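Local coordinates for glycosylation Associate Protein 2 (Streptococcus agalactiae serotype V, PDB 6OYC) that probably works in the accessory Sec system, as part of the Gap123 complex that supports glycosylation and secretion of a serine-rich surface adhesin, at residues L65-Q68 / T69-P72; G499-F502 / T503-R507; Y506-M509 / L510-F514. One frame throughout, in Å; residues are numbered along the deposited sequence.

Interaction 1 (L65-Q68 / T69-P72)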
loop_
_atom_site.group_PDB
_atom_site.type_symbol
_atom_site.label_atom_id
_atom_site.label_comp_id
_atom_site.label_asym_id
_atom_site.label_seq_id
_atom_site.Cartn_x
_atom_site.Cartn_y
_atom_site.Cartn_z
ATOM N N LEU B 65 24.544 9.311 0.206
ATOM C CA LEU B 65 25.305 10.345 -0.485
ATOM C C LEU B 65 25.339 11.574 0.415
ATOM O O LEU B 65 24.301 12.193 0.672
ATOM C CB LEU B 65 24.678 10.649 -1.849
ATOM C CG LEU B 65 24.631 9.467 -2.829
ATOM C CD1 LEU B 65 23.941 9.842 -4.158
ATOM C CD2 LEU B 65 26.034 8.920 -3.086
ATOM N N THR B 66 26.518 11.923 0.912
ATOM C CA THR B 66 26.595 13.010 1.879
ATOM C C THR B 66 27.089 14.328 1.294
ATOM O O THR B 66 27.138 15.312 2.034
ATOM C CB THR B 66 27.482 12.618 3.068
ATOM O OG1 THR B 66 28.794 12.273 2.600
ATOM C CG2 THR B 66 26.872 11.430 3.847
ATOM N N GLU B 67 27.443 14.388 0.006
ATOM C CA GLU B 67 27.952 15.614 -0.606
ATOM C C GLU B 67 26.923 16.225 -1.551
ATOM O O GLU B 67 26.003 15.556 -2.037
ATOM C CB GLU B 67 29.249 15.362 -1.387
ATOM C CG GLU B 67 30.270 14.533 -0.652
ATOM C CD GLU B 67 30.639 15.148 0.684
ATOM O OE1 GLU B 67 30.951 16.361 0.716
ATOM O OE2 GLU B 67 30.608 14.418 1.702
ATOM N N GLN B 68 27.090 17.521 -1.827
ATOM C CA GLN B 68 26.138 18.181 -2.712
ATOM C C GLN B 68 26.298 17.715 -4.153
ATOM O O GLN B 68 25.304 17.447 -4.844
ATOM C CB GLN B 68 26.289 19.691 -2.636
ATOM C CG GLN B 68 25.494 20.360 -3.730
ATOM C CD GLN B 68 25.059 21.752 -3.371
ATOM O OE1 GLN B 68 23.866 22.053 -3.360
ATOM N NE2 GLN B 68 26.022 22.617 -3.085
ATOM N N THR B 69 27.536 17.603 -4.620
ATOM C CA THR B 69 27.820 17.357 -6.023
ATOM C C THR B 69 28.864 16.260 -6.163
ATOM O O THR B 69 29.864 16.251 -5.440
ATOM C CB THR B 69 28.317 18.653 -6.692
ATOM O OG1 THR B 69 27.356 19.700 -6.468
ATOM C CG2 THR B 69 28.542 18.437 -8.197
ATOM N N TYR B 70 28.635 15.334 -7.087
ATOM C CA TYR B 70 29.635 14.323 -7.401
ATOM C C TYR B 70 30.090 14.488 -8.845
ATOM O O TYR B 70 29.387 15.060 -9.675
ATOM C CB TYR B 70 29.095 12.904 -7.190
ATOM C CG TYR B 70 28.765 12.625 -5.745
ATOM C CD1 TYR B 70 27.641 13.183 -5.163
ATOM C CD2 TYR B 70 29.587 11.824 -4.962
ATOM C CE1 TYR B 70 27.338 12.954 -3.848
ATOM C CE2 TYR B 70 29.295 11.591 -3.639
ATOM C CZ TYR B 70 28.164 12.162 -3.091
ATOM O OH TYR B 70 27.845 11.952 -1.787
ATOM N N GLY B 71 31.281 13.968 -9.137
ATOM C CA GLY B 71 31.742 13.876 -10.486
ATOM C C GLY B 71 30.956 12.854 -11.283
ATOM O O GLY B 71 30.046 12.191 -10.770
ATOM N N PRO B 72 31.318 12.707 -12.561
ATOM C CA PRO B 72 30.538 11.815 -13.444
ATOM C C PRO B 72 30.547 10.359 -13.008
ATOM O O PRO B 72 29.656 9.609 -13.410
ATOM C CB PRO B 72 31.213 11.984 -14.822
ATOM C CG PRO B 72 32.180 13.144 -14.678
ATOM C CD PRO B 72 32.481 13.323 -13.228
HETATM O O HOH W 1 24.772 18.416 -7.629
#
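Y70 reaches back three residues to set its OH at the backbone of T66 and E67, a local turn contact in the loop that leaves strand 62-65 and runs on toward strand 86-89. The backbone N of E67 donates to Y70 OH at 3.1 Å, with an N-H...O angle of 161°, and T66 N also lies 3.0 Å from Y70 OH, near the plane of the ring. The phenol oxygen therefore sits at the point where strand becomes loop, and while accepting from E67 N it donates to V11 O. This places the turn at the C-terminal ends of the strands in the five-stranded parallel sheet of the N-terminal part, where one buried hydroxyl joins the start of the 66-70 loop to the end of the neighbouring strand 6-11. Y70 CG stands beside its own backbone N, chi1 -64°, and from there the ring reaches back past E67 to L65. L65 CD2, at 3.9 Å, and E67 CB, at 3.8 Å, come to Y70 CZ from opposite sides of the ring, so the phenol end is held between them. The carboxylate of E67 bends away from the ring; T66 OG1 donates to E67 OE2 at 2.9 Å, on the anti side and 27° out of the carboxylate plane, and E13 N holds the same oxygen. Farther along, one water donates to Q68 O at 3.0 Å and also hydrogen-bonds T69 OG1.

Interaction 2 (G499-F502 / T503-R507)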
loop_
_atom_site.group_PDB
_atom_site.type_symbol
_atom_site.label_atom_id
_atom_site.label_comp_id
_atom_site.label_asym_id
_atom_site.label_seq_id
_atom_site.Cartn_x
_atom_site.Cartn_y
_atom_site.Cartn_z
ATOM N N GLY B 499 -3.955 -15.611 -15.300
ATOM C CA GLY B 499 -2.657 -14.967 -15.177
ATOM C C GLY B 499 -1.925 -14.883 -16.502
ATOM O O GLY B 499 -1.497 -13.803 -16.915
ATOM N N ALA B 500 -1.791 -16.023 -17.193
ATOM C CA ALA B 500 -1.109 -16.051 -18.483
ATOM C C ALA B 500 -1.749 -15.089 -19.470
ATOM O O ALA B 500 -1.051 -14.394 -20.209
ATOM C CB ALA B 500 -1.105 -17.473 -19.045
ATOM N N TRP B 501 -3.078 -15.025 -19.485
ATOM C CA TRP B 501 -3.759 -14.090 -20.370
ATOM C C TRP B 501 -3.413 -12.652 -20.014
ATOM O O TRP B 501 -3.069 -11.846 -20.889
ATOM C CB TRP B 501 -5.271 -14.305 -20.298
ATOM C CG TRP B 501 -6.025 -13.266 -21.068
ATOM C CD1 TRP B 501 -6.335 -13.301 -22.394
ATOM C CD2 TRP B 501 -6.539 -12.023 -20.568
ATOM N NE1 TRP B 501 -7.020 -12.165 -22.751
ATOM C CE2 TRP B 501 -7.158 -11.364 -21.650
ATOM C CE3 TRP B 501 -6.541 -11.408 -19.313
ATOM C CZ2 TRP B 501 -7.777 -10.118 -21.513
ATOM C CZ3 TRP B 501 -7.156 -10.170 -19.182
ATOM C CH2 TRP B 501 -7.762 -9.539 -20.275
ATOM N N PHE B 502 -3.513 -12.313 -18.724
ATOM C CA PHE B 502 -3.245 -10.953 -18.264
ATOM C C PHE B 502 -1.832 -10.519 -18.628
ATOM O O PHE B 502 -1.628 -9.433 -19.183
ATOM C CB PHE B 502 -3.469 -10.877 -16.752
ATOM C CG PHE B 502 -3.280 -9.501 -16.154
ATOM C CD1 PHE B 502 -4.353 -8.618 -16.056
ATOM C CD2 PHE B 502 -2.048 -9.112 -15.638
ATOM C CE1 PHE B 502 -4.191 -7.354 -15.482
ATOM C CE2 PHE B 502 -1.877 -7.857 -15.062
ATOM C CZ PHE B 502 -2.947 -6.976 -14.985
ATOM N N THR B 503 -0.842 -11.359 -18.328
ATOM C CA THR B 503 0.527 -10.986 -18.650
ATOM C C THR B 503 0.772 -11.000 -20.157
ATOM O O THR B 503 1.553 -10.183 -20.660
ATOM C CB THR B 503 1.522 -11.906 -17.933
ATOM O OG1 THR B 503 2.845 -11.614 -18.398
ATOM C CG2 THR B 503 1.229 -13.367 -18.207
ATOM N N SER B 504 0.111 -11.905 -20.890
ATOM C CA SER B 504 0.239 -11.927 -22.345
ATOM C C SER B 504 -0.382 -10.682 -22.962
ATOM O O SER B 504 0.211 -10.050 -23.847
ATOM C CB SER B 504 -0.411 -13.188 -22.919
ATOM O OG SER B 504 -0.849 -12.984 -24.253
ATOM N N GLN B 505 -1.583 -10.319 -22.510
ATOM C CA GLN B 505 -2.212 -9.102 -23.001
ATOM C C GLN B 505 -1.341 -7.882 -22.742
ATOM O O GLN B 505 -1.319 -6.949 -23.551
ATOM C CB GLN B 505 -3.581 -8.938 -22.353
ATOM C CG GLN B 505 -4.634 -8.415 -23.292
ATOM C CD GLN B 505 -4.840 -9.302 -24.499
ATOM O OE1 GLN B 505 -4.649 -10.518 -24.434
ATOM N NE2 GLN B 505 -5.236 -8.695 -25.611
ATOM N N TYR B 506 -0.599 -7.883 -21.633
ATOM C CA TYR B 506 0.322 -6.788 -21.356
ATOM C C TYR B 506 1.499 -6.789 -22.331
ATOM O O TYR B 506 1.827 -5.752 -22.921
ATOM C CB TYR B 506 0.823 -6.877 -19.910
ATOM C CG TYR B 506 0.274 -5.813 -18.982
ATOM C CD1 TYR B 506 0.676 -4.490 -19.096
ATOM C CD2 TYR B 506 -0.638 -6.135 -17.980
ATOM C CE1 TYR B 506 0.178 -3.510 -18.244
ATOM C CE2 TYR B 506 -1.145 -5.158 -17.118
ATOM C CZ TYR B 506 -0.728 -3.850 -17.253
ATOM O OH TYR B 506 -1.214 -2.866 -16.414
ATOM N N ARG B 507 2.163 -7.941 -22.494
ATOM C CA ARG B 507 3.397 -7.975 -23.275
ATOM C C ARG B 507 3.126 -7.696 -24.747
ATOM O O ARG B 507 3.886 -6.965 -25.398
ATOM C CB ARG B 507 4.106 -9.321 -23.101
ATOM C CG ARG B 507 5.266 -9.300 -22.105
ATOM C CD ARG B 507 6.307 -8.218 -22.449
ATOM N NE ARG B 507 7.533 -8.372 -21.664
ATOM C CZ ARG B 507 8.527 -7.491 -21.632
ATOM N NH1 ARG B 507 8.453 -6.375 -22.343
ATOM N NH2 ARG B 507 9.599 -7.729 -20.885
#
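F502 and Y506, one helical turn apart, pair their rings on the buried side of helix 495-514. The edge of Y506 is turned toward the face of F502 in an offset edge-to-face stack, with centroids 5.1 Å apart and planes at 63°. Y506 CE2 makes the nearest approach, 3.3 Å from F502 CZ, and the two side chains run side by side, pointing the same way. F502 sends CG opposite its backbone N, whereas Y506 has a chi1 of -109°, well off a staggered value; this turn of the tyrosine swings its CD2-CE2 edge over the phenylalanine. Y506 OH continues to a hydrogen bond with S368 OG on strand 365-370.

W501 and Q505 form a second pair. The bent chain of Q505 brings CG over one face of the indole near the rim, 4.0 Å from W501 CZ2, and the amide lies 19° from the indole plane. Although Q505 OE1 lies 3.3 Å from W501 NE1, the angle is too poor for a hydrogen bond. T503 tucks CG2 between its own backbone N and carbonyl carbon, where it meets two carbonyl oxygens about one turn back, G499 O at 3.0 Å and A500 O at 3.2 Å.

Successive i to i+4 backbone bonds carry these pairs. W501 packs against A454 and A456 of strand 452-458, F502 against S368 and L370 of strand 365-370: the arrangement is that of a C-terminal helix packed against the central sheet of an alpha/beta-hydrolase fold.

Interaction 3 (Y506-M509 / L510-F514); sequences YRRM and LSNDF
M509 meets D513 and F514 one turn farther on, near the C-terminal end of helix 495-514. Starting at the backbone, M509 CB lies beside L510 N, simply as its neighbour in the chain. CG leaves opposite the backbone N, chi1 -169°, and comes 3.4 Å from D513 OD2, the two side chains crossing at about a right angle. The chain bends at chi2 and again at chi3, and past SD the methyl swings toward F514, on the C-terminal side. There M509 CE reaches the edge of the F514 ring, close to its plane, at 3.8 Å from CE2, with L510 CD2 more distant. Outside the helix, M509 also rests on I366 and A388 of two neighbouring strands.

On another side of the helix, the extended chain of R508 brings its guanidinium beside N512. N512 ND2 lies over one guanidinium face, 3.1 Å from R508 NH1, with the guanidinium and amide planes 84° apart; both nitrogens are donors, so no bond joins them. N512 N does bond R508 O, from above the carbonyl plane. One residue pair away, L510 N donates to Y506 O at 2.9 Å, nearly straight at 169°.

D513 OD2 takes its hydrogen bond from H387 NE2, and the ring of H387 also stacks edge-to-face with F514. The aspartate would probably favour a positive charge on H387, while the methionine adds an apolar flank to the carboxylate and ring.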
loop_
_atom_site.group_PDB
_atom_site.type_symbol
_atom_site.label_atom_id
_atom_site.label_comp_id
_atom_site.label_asym_id
_atom_site.label_seq_id
_atom_site.Cartn_x
_atom_site.Cartn_y
_atom_site.Cartn_z
ATOM N N TYR B 506 -0.599 -7.883 -21.633
ATOM C CA TYR B 506 0.322 -6.788 -21.356
ATOM C C TYR B 506 1.499 -6.789 -22.331
ATOM O O TYR B 506 1.827 -5.752 -22.921
ATOM C CB TYR B 506 0.823 -6.877 -19.910
ATOM C CG TYR B 506 0.274 -5.813 -18.982
ATOM C CD1 TYR B 506 0.676 -4.490 -19.096
ATOM C CD2 TYR B 506 -0.638 -6.135 -17.980
ATOM C CE1 TYR B 506 0.178 -3.510 -18.244
ATOM C CE2 TYR B 506 -1.145 -5.158 -17.118
ATOM C CZ TYR B 506 -0.728 -3.850 -17.253
ATOM O OH TYR B 506 -1.214 -2.866 -16.414
ATOM N N ARG B 507 2.163 -7.941 -22.494
ATOM C CA ARG B 507 3.397 -7.975 -23.275
ATOM C C ARG B 507 3.126 -7.696 -24.747
ATOM O O ARG B 507 3.886 -6.965 -25.398
ATOM C CB ARG B 507 4.106 -9.321 -23.101
ATOM C CG ARG B 507 5.266 -9.300 -22.105
ATOM C CD ARG B 507 6.307 -8.218 -22.449
ATOM N NE ARG B 507 7.533 -8.372 -21.664
ATOM C CZ ARG B 507 8.527 -7.491 -21.632
ATOM N NH1 ARG B 507 8.453 -6.375 -22.343
ATOM N NH2 ARG B 507 9.599 -7.729 -20.885
ATOM N N ARG B 508 2.037 -8.252 -25.284
ATOM C CA ARG B 508 1.680 -7.992 -26.673
ATOM C C ARG B 508 1.268 -6.543 -26.891
ATOM O O ARG B 508 1.405 -6.028 -28.005
ATOM C CB ARG B 508 0.559 -8.934 -27.116
ATOM C CG ARG B 508 -0.829 -8.313 -27.044
ATOM C CD ARG B 508 -1.838 -9.059 -27.901
ATOM N NE ARG B 508 -2.959 -8.203 -28.292
ATOM C CZ ARG B 508 -3.184 -7.793 -29.537
ATOM N NH1 ARG B 508 -2.366 -8.166 -30.518
ATOM N NH2 ARG B 508 -4.225 -7.012 -29.805
ATOM N N MET B 509 0.790 -5.865 -25.858
ATOM C CA MET B 509 0.410 -4.474 -26.042
ATOM C C MET B 509 1.589 -3.519 -25.878
ATOM O O MET B 509 1.664 -2.507 -26.582
ATOM C CB MET B 509 -0.700 -4.108 -25.068
ATOM C CG MET B 509 -1.309 -2.769 -25.379
ATOM S SD MET B 509 -1.850 -2.019 -23.860
ATOM C CE MET B 509 -0.273 -1.355 -23.337
ATOM N N LEU B 510 2.503 -3.810 -24.947
ATOM C CA LEU B 510 3.734 -3.031 -24.868
ATOM C C LEU B 510 4.486 -3.063 -26.198
ATOM O O LEU B 510 5.115 -2.071 -26.582
ATOM C CB LEU B 510 4.615 -3.554 -23.726
ATOM C CG LEU B 510 4.094 -3.472 -22.281
ATOM C CD1 LEU B 510 5.059 -4.155 -21.349
ATOM C CD2 LEU B 510 3.861 -2.043 -21.827
ATOM N N SER B 511 4.403 -4.178 -26.927
ATOM C CA SER B 511 5.064 -4.264 -28.225
ATOM C C SER B 511 4.319 -3.463 -29.283
ATOM O O SER B 511 4.916 -2.645 -29.992
ATOM C CB SER B 511 5.186 -5.718 -28.660
ATOM O OG SER B 511 6.034 -5.807 -29.786
ATOM N N ASN B 512 3.005 -3.679 -29.391
ATOM C CA ASN B 512 2.229 -3.082 -30.472
ATOM C C ASN B 512 2.197 -1.562 -30.383
ATOM O O ASN B 512 2.286 -0.874 -31.407
ATOM C CB ASN B 512 0.800 -3.631 -30.453
ATOM C CG ASN B 512 0.717 -5.072 -30.893
ATOM O OD1 ASN B 512 1.665 -5.624 -31.454
ATOM N ND2 ASN B 512 -0.421 -5.696 -30.638
ATOM N N ASP B 513 2.044 -1.014 -29.175
ATOM C CA ASP B 513 1.694 0.393 -29.025
ATOM C C ASP B 513 2.805 1.258 -28.453
ATOM O O ASP B 513 2.661 2.484 -28.451
ATOM C CB ASP B 513 0.443 0.552 -28.140
ATOM C CG ASP B 513 -0.723 -0.342 -28.577
ATOM O OD1 ASP B 513 -0.629 -0.980 -29.641
ATOM O OD2 ASP B 513 -1.737 -0.417 -27.845
ATOM N N PHE B 514 3.904 0.671 -27.969
ATOM C CA PHE B 514 4.960 1.470 -27.357
ATOM C C PHE B 514 6.351 0.989 -27.748
ATOM O O PHE B 514 7.346 1.521 -27.233
ATOM C CB PHE B 514 4.783 1.488 -25.822
ATOM C CG PHE B 514 3.464 2.084 -25.390
ATOM C CD1 PHE B 514 3.317 3.457 -25.273
ATOM C CD2 PHE B 514 2.362 1.277 -25.170
ATOM C CE1 PHE B 514 2.107 4.009 -24.913
ATOM C CE2 PHE B 514 1.143 1.824 -24.813
ATOM C CZ PHE B 514 1.012 3.182 -24.684
#

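How the interactions relate
Interactions 2 and 3 are consecutive stages of helix 495-514: their centres lie 10 Å apart and they share Y506 and R507, the first pairing residues against strands 365-370 and 452-458, the second reaching the helix end beside H387. Interaction 1 belongs to the separate N-terminal parallel sheet, its centre 42 Å from that of interaction 2 and 38 Å from that of interaction 3, with nearest atoms about 28 Å and 27 Å apart. Of the three, interaction 2 lies closest to the hydrolase-like site: F502 touches the possible nucleophile-elbow pattern around S371, and Y506, shared with interaction 3, comes near it without touching. Whether that site is catalytically active remains unestablished.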